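Long-range contact in putative lipoprotein (PDB 3OQQ), which is of unknown function but is probably an extracellular lipoprotein of Bacteroides ovatus that binds calcium ions: residues G172-R183 / M298-E309. Residues are numbered along the deposited sequence; the frame is centred on the assembly and turned at random.
Sequences GKEELLLTLDVR and MLRAEVRLIGKE
Two neighbouring antiparallel strands of a β-sheet, 173-183 and 298-307, run from E174, whose O accepts from G307 N, to V182, whose N donates to L299 O. Between these ends the hydrogen-bonded pairs L176-L305, L178-V303 and L180-A301 each close a two-bond ring; L178 N reaches V303 O at 2.8 Å, almost straight. In the V182-L299 pair, a water stands in for the return bond, donating to V182 O and accepting from L299 N.

One face carries most of the charge, with L177, T179 and I306 among the charged side chains. R300 turns its guanidinium side-on to D181: NE meets OD1 at 2.7 Å and NH2 meets OD2 at 2.8 Å, with the two planes 17° apart. A bend at chi3 (-74°) swings the guanidinium over T179, whose CG2 methyl sits over its centre, 3.6 Å from the plane. With an alanine at R300, the D181 carboxylate would probably lose both arginine bonds, keeping a long, weak ion pair with K215, and the T179 methyl the guanidinium it packs against. R304 grips E175 likewise, NE to OE1 at 2.9 Å and NH2 to OE2, but the planes are 64° apart and both oxygens are approached from above the carboxylate.

The other face is apolar: L176 CD2 lies 3.8 Å from L305 CD1, and L178, L180 and V303 rest on I269 of strand 266-272, in the separate six-stranded sheet. Strand 150-161 pairs with the far edge of 173-183, and 205-215 with 298-307, so both strands are internal; near one end, helix 314-328 packs against E174 and L176, its R316 salt-bridged to E174.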
loop_
_atom_site.group_PDB
_atom_site.type_symbol
_atom_site.label_atom_id
_atom_site.label_comp_id
_atom_site.label_asym_id
_atom_site.label_seq_id
_atom_site.Cartn_x
_atom_site.Cartn_y
_atom_site.Cartn_z
ATOM N N GLY A 172 2.068 -24.267 -10.429
ATOM C CA GLY A 172 3.021 -23.189 -10.185
ATOM C C GLY A 172 2.882 -22.569 -8.806
ATOM O O GLY A 172 2.634 -23.277 -7.820
ATOM N N LYS A 173 3.021 -21.239 -8.728
ATOM C CA LYS A 173 2.900 -20.520 -7.454
ATOM C C LYS A 173 2.650 -19.040 -7.670
ATOM O O LYS A 173 2.681 -18.564 -8.803
ATOM C CB LYS A 173 4.145 -20.723 -6.562
ATOM C CG LYS A 173 5.466 -20.228 -7.141
ATOM C CD LYS A 173 6.615 -21.002 -6.532
ATOM C CE LYS A 173 7.952 -20.463 -6.957
ATOM N NZ LYS A 173 9.059 -21.089 -6.184
ATOM N N GLU A 174 2.372 -18.324 -6.566
ATOM C CA GLU A 174 2.176 -16.877 -6.519
ATOM C C GLU A 174 3.300 -16.294 -5.724
ATOM O O GLU A 174 3.872 -16.956 -4.848
ATOM C CB GLU A 174 0.837 -16.487 -5.868
ATOM C CG GLU A 174 -0.416 -16.939 -6.572
ATOM C CD GLU A 174 -0.634 -18.436 -6.607
ATOM O OE1 GLU A 174 -0.665 -19.069 -5.526
ATOM O OE2 GLU A 174 -0.750 -18.981 -7.727
ATOM N N GLU A 175 3.605 -15.054 -6.020
ATOM C CA GLU A 175 4.590 -14.258 -5.322
ATOM C C GLU A 175 3.959 -12.959 -4.983
ATOM O O GLU A 175 3.092 -12.486 -5.708
ATOM C CB GLU A 175 5.823 -14.025 -6.184
ATOM C CG GLU A 175 6.924 -15.025 -5.941
ATOM C CD GLU A 175 8.213 -14.628 -6.623
ATOM O OE1 GLU A 175 8.539 -13.414 -6.630
ATOM O OE2 GLU A 175 8.904 -15.538 -7.135
ATOM N N LEU A 176 4.388 -12.392 -3.887
ATOM C CA LEU A 176 3.954 -11.098 -3.406
ATOM C C LEU A 176 5.196 -10.286 -3.161
ATOM O O LEU A 176 6.119 -10.772 -2.506
ATOM C CB LEU A 176 3.125 -11.260 -2.115
ATOM C CG LEU A 176 2.485 -10.004 -1.560
ATOM C CD1 LEU A 176 1.116 -10.291 -1.128
ATOM C CD2 LEU A 176 3.283 -9.424 -0.389
ATOM N N LEU A 177 5.254 -9.094 -3.740
ATOM C CA LEU A 177 6.322 -8.147 -3.488
ATOM C C LEU A 177 5.697 -6.886 -2.881
ATOM O O LEU A 177 4.881 -6.215 -3.541
ATOM C CB LEU A 177 7.144 -7.817 -4.752
ATOM C CG LEU A 177 8.379 -6.924 -4.554
ATOM C CD1 LEU A 177 9.477 -7.686 -3.805
ATOM C CD2 LEU A 177 8.929 -6.461 -5.908
ATOM N N LEU A 178 6.062 -6.591 -1.615
ATOM C CA LEU A 178 5.615 -5.404 -0.902
ATOM C C LEU A 178 6.768 -4.477 -0.564
ATOM O O LEU A 178 7.761 -4.913 0.011
ATOM C CB LEU A 178 4.882 -5.771 0.405
ATOM C CG LEU A 178 4.631 -4.613 1.413
ATOM C CD1 LEU A 178 3.479 -3.739 0.996
ATOM C CD2 LEU A 178 4.395 -5.124 2.797
ATOM N N THR A 179 6.598 -3.175 -0.848
ATOM C CA THR A 179 7.535 -2.176 -0.372
ATOM C C THR A 179 6.757 -1.255 0.505
ATOM O O THR A 179 5.573 -1.016 0.254
ATOM C CB THR A 179 8.335 -1.437 -1.457
ATOM O OG1 THR A 179 7.478 -0.748 -2.360
ATOM C CG2 THR A 179 9.333 -2.327 -2.170
ATOM N N LEU A 180 7.404 -0.788 1.571
ATOM C CA LEU A 180 6.912 0.208 2.525
ATOM C C LEU A 180 8.000 1.250 2.640
ATOM O O LEU A 180 9.132 0.915 3.049
ATOM C CB LEU A 180 6.597 -0.419 3.900
ATOM C CG LEU A 180 5.545 -1.531 3.979
ATOM C CD1 LEU A 180 5.561 -2.172 5.342
ATOM C CD2 LEU A 180 4.147 -1.011 3.647
ATOM N N ASP A 181 7.706 2.479 2.180
ATOM C CA ASP A 181 8.690 3.571 2.150
ATOM C C ASP A 181 8.288 4.691 3.062
ATOM O O ASP A 181 7.231 5.274 2.844
ATOM C CB ASP A 181 8.853 4.114 0.707
ATOM C CG ASP A 181 9.314 3.069 -0.279
ATOM O OD1 ASP A 181 9.953 2.065 0.161
ATOM O OD2 ASP A 181 9.006 3.214 -1.475
ATOM N N VAL A 182 9.141 5.022 4.056
ATOM C CA VAL A 182 8.870 6.102 5.014
ATOM C C VAL A 182 9.063 7.460 4.345
ATOM O O VAL A 182 10.187 7.853 4.029
ATOM C CB VAL A 182 9.712 6.017 6.313
ATOM C CG1 VAL A 182 9.248 7.075 7.323
ATOM C CG2 VAL A 182 9.650 4.630 6.924
ATOM N N ARG A 183 7.982 8.214 4.222
ATOM C CA ARG A 183 8.061 9.529 3.633
ATOM C C ARG A 183 8.237 10.588 4.730
ATOM O O ARG A 183 9.024 11.505 4.554
ATOM C CB ARG A 183 6.826 9.755 2.730
ATOM C CG ARG A 183 6.213 11.108 2.777
ATOM C CD ARG A 183 6.010 11.714 1.421
ATOM N NE ARG A 183 5.166 10.986 0.463
ATOM C CZ ARG A 183 3.893 11.279 0.197
ATOM N NH1 ARG A 183 3.259 12.231 0.893
ATOM N NH2 ARG A 183 3.245 10.634 -0.772
HETATM N N MSE A 298 14.589 7.379 0.849
HETATM C CA MSE A 298 13.573 6.945 1.787
HETATM C C MSE A 298 13.942 5.641 2.460
HETATM O O MSE A 298 14.485 4.766 1.801
HETATM C CB MSE A 298 12.221 6.801 1.082
HETATM C CG MSE A 298 11.597 8.148 0.736
HETATM SE SE MSE A 298 9.818 7.940 -0.044
HETATM C CE MSE A 298 9.747 9.711 -0.926
ATOM N N LEU A 299 13.654 5.510 3.768
ATOM C CA LEU A 299 13.850 4.224 4.466
ATOM C C LEU A 299 12.799 3.253 3.909
ATOM O O LEU A 299 11.604 3.553 3.937
ATOM C CB LEU A 299 13.763 4.360 6.005
ATOM C CG LEU A 299 13.706 3.043 6.844
ATOM C CD1 LEU A 299 14.965 2.160 6.624
ATOM C CD2 LEU A 299 13.602 3.355 8.328
ATOM N N ARG A 300 13.261 2.128 3.328
ATOM C CA ARG A 300 12.389 1.162 2.670
ATOM C C ARG A 300 12.449 -0.209 3.307
ATOM O O ARG A 300 13.549 -0.742 3.509
ATOM C CB ARG A 300 12.763 1.065 1.154
ATOM C CG ARG A 300 12.281 -0.237 0.439
ATOM C CD ARG A 300 12.460 -0.177 -1.067
ATOM N NE ARG A 300 11.458 0.705 -1.680
ATOM C CZ ARG A 300 11.182 0.752 -2.984
ATOM N NH1 ARG A 300 11.851 -0.013 -3.843
ATOM N NH2 ARG A 300 10.236 1.560 -3.439
ATOM N N ALA A 301 11.263 -0.791 3.604
ATOM C CA ALA A 301 11.142 -2.197 3.961
ATOM C C ALA A 301 10.654 -2.921 2.697
ATOM O O ALA A 301 9.716 -2.450 2.036
ATOM C CB ALA A 301 10.186 -2.418 5.138
ATOM N N GLU A 302 11.332 -4.006 2.308
ATOM C CA GLU A 302 10.943 -4.751 1.113
ATOM C C GLU A 302 10.737 -6.212 1.483
ATOM O O GLU A 302 11.617 -6.825 2.091
ATOM C CB GLU A 302 11.959 -4.599 -0.019
ATOM C CG GLU A 302 11.503 -5.285 -1.300
ATOM C CD GLU A 302 12.526 -5.287 -2.415
ATOM O OE1 GLU A 302 12.580 -4.290 -3.168
ATOM O OE2 GLU A 302 13.288 -6.272 -2.523
ATOM N N VAL A 303 9.550 -6.749 1.159
ATOM C CA VAL A 303 9.185 -8.123 1.517
ATOM C C VAL A 303 8.724 -8.879 0.293
ATOM O O VAL A 303 7.804 -8.456 -0.408
ATOM C CB VAL A 303 8.094 -8.176 2.622
ATOM C CG1 VAL A 303 7.796 -9.629 3.030
ATOM C CG2 VAL A 303 8.486 -7.348 3.850
ATOM N N ARG A 304 9.379 -10.003 0.040
ATOM C CA ARG A 304 8.997 -10.935 -1.005
ATOM C C ARG A 304 8.479 -12.195 -0.322
ATOM O O ARG A 304 9.196 -12.802 0.482
ATOM C CB ARG A 304 10.189 -11.232 -1.923
ATOM C CG ARG A 304 9.844 -12.091 -3.128
ATOM C CD ARG A 304 11.090 -12.368 -3.917
ATOM N NE ARG A 304 10.878 -13.350 -4.979
ATOM C CZ ARG A 304 11.776 -14.262 -5.332
ATOM N NH1 ARG A 304 12.935 -14.343 -4.692
ATOM N NH2 ARG A 304 11.518 -15.110 -6.319
ATOM N N LEU A 305 7.218 -12.547 -0.572
ATOM C CA LEU A 305 6.624 -13.767 -0.008
ATOM C C LEU A 305 6.357 -14.729 -1.150
ATOM O O LEU A 305 5.622 -14.375 -2.069
ATOM C CB LEU A 305 5.334 -13.484 0.776
ATOM C CG LEU A 305 5.398 -12.398 1.844
ATOM C CD1 LEU A 305 4.041 -12.027 2.268
ATOM C CD2 LEU A 305 6.190 -12.841 3.063
ATOM N N ILE A 306 7.002 -15.912 -1.124
ATOM C CA ILE A 306 6.885 -16.913 -2.187
ATOM C C ILE A 306 5.895 -17.959 -1.718
ATOM O O ILE A 306 6.084 -18.581 -0.649
ATOM C CB ILE A 306 8.270 -17.503 -2.596
ATOM C CG1 ILE A 306 9.230 -16.379 -3.052
ATOM C CG2 ILE A 306 8.142 -18.545 -3.722
ATOM C CD1 ILE A 306 10.377 -16.093 -2.075
ATOM N N GLY A 307 4.825 -18.108 -2.496
ATOM C CA GLY A 307 3.765 -19.055 -2.188
ATOM C C GLY A 307 4.193 -20.507 -2.271
ATOM O O GLY A 307 5.085 -20.849 -3.052
ATOM N N LYS A 308 3.557 -21.369 -1.451
ATOM C CA LYS A 308 3.791 -22.812 -1.411
ATOM C C LYS A 308 3.483 -23.415 -2.771
ATOM O O LYS A 308 2.482 -23.068 -3.410
ATOM C CB LYS A 308 2.904 -23.497 -0.348
ATOM C CG LYS A 308 3.407 -23.417 1.073
ATOM C CD LYS A 308 4.054 -24.712 1.526
ATOM C CE LYS A 308 4.187 -24.785 3.030
ATOM N NZ LYS A 308 5.125 -23.762 3.574
ATOM N N GLU A 309 4.365 -24.279 -3.230
ATOM C CA GLU A 309 4.199 -24.976 -4.499
ATOM C C GLU A 309 3.554 -26.326 -4.195
ATOM O O GLU A 309 3.663 -26.812 -3.068
ATOM C CB GLU A 309 5.581 -25.133 -5.149
ATOM C CG GLU A 309 5.620 -25.025 -6.657
ATOM C CD GLU A 309 7.036 -25.184 -7.173
ATOM O OE1 GLU A 309 7.789 -24.181 -7.171
ATOM O OE2 GLU A 309 7.419 -26.327 -7.512
HETATM O O HOH W 1 1.372 -20.161 -4.204
HETATM O O HOH W 2 12.591 7.927 4.997
#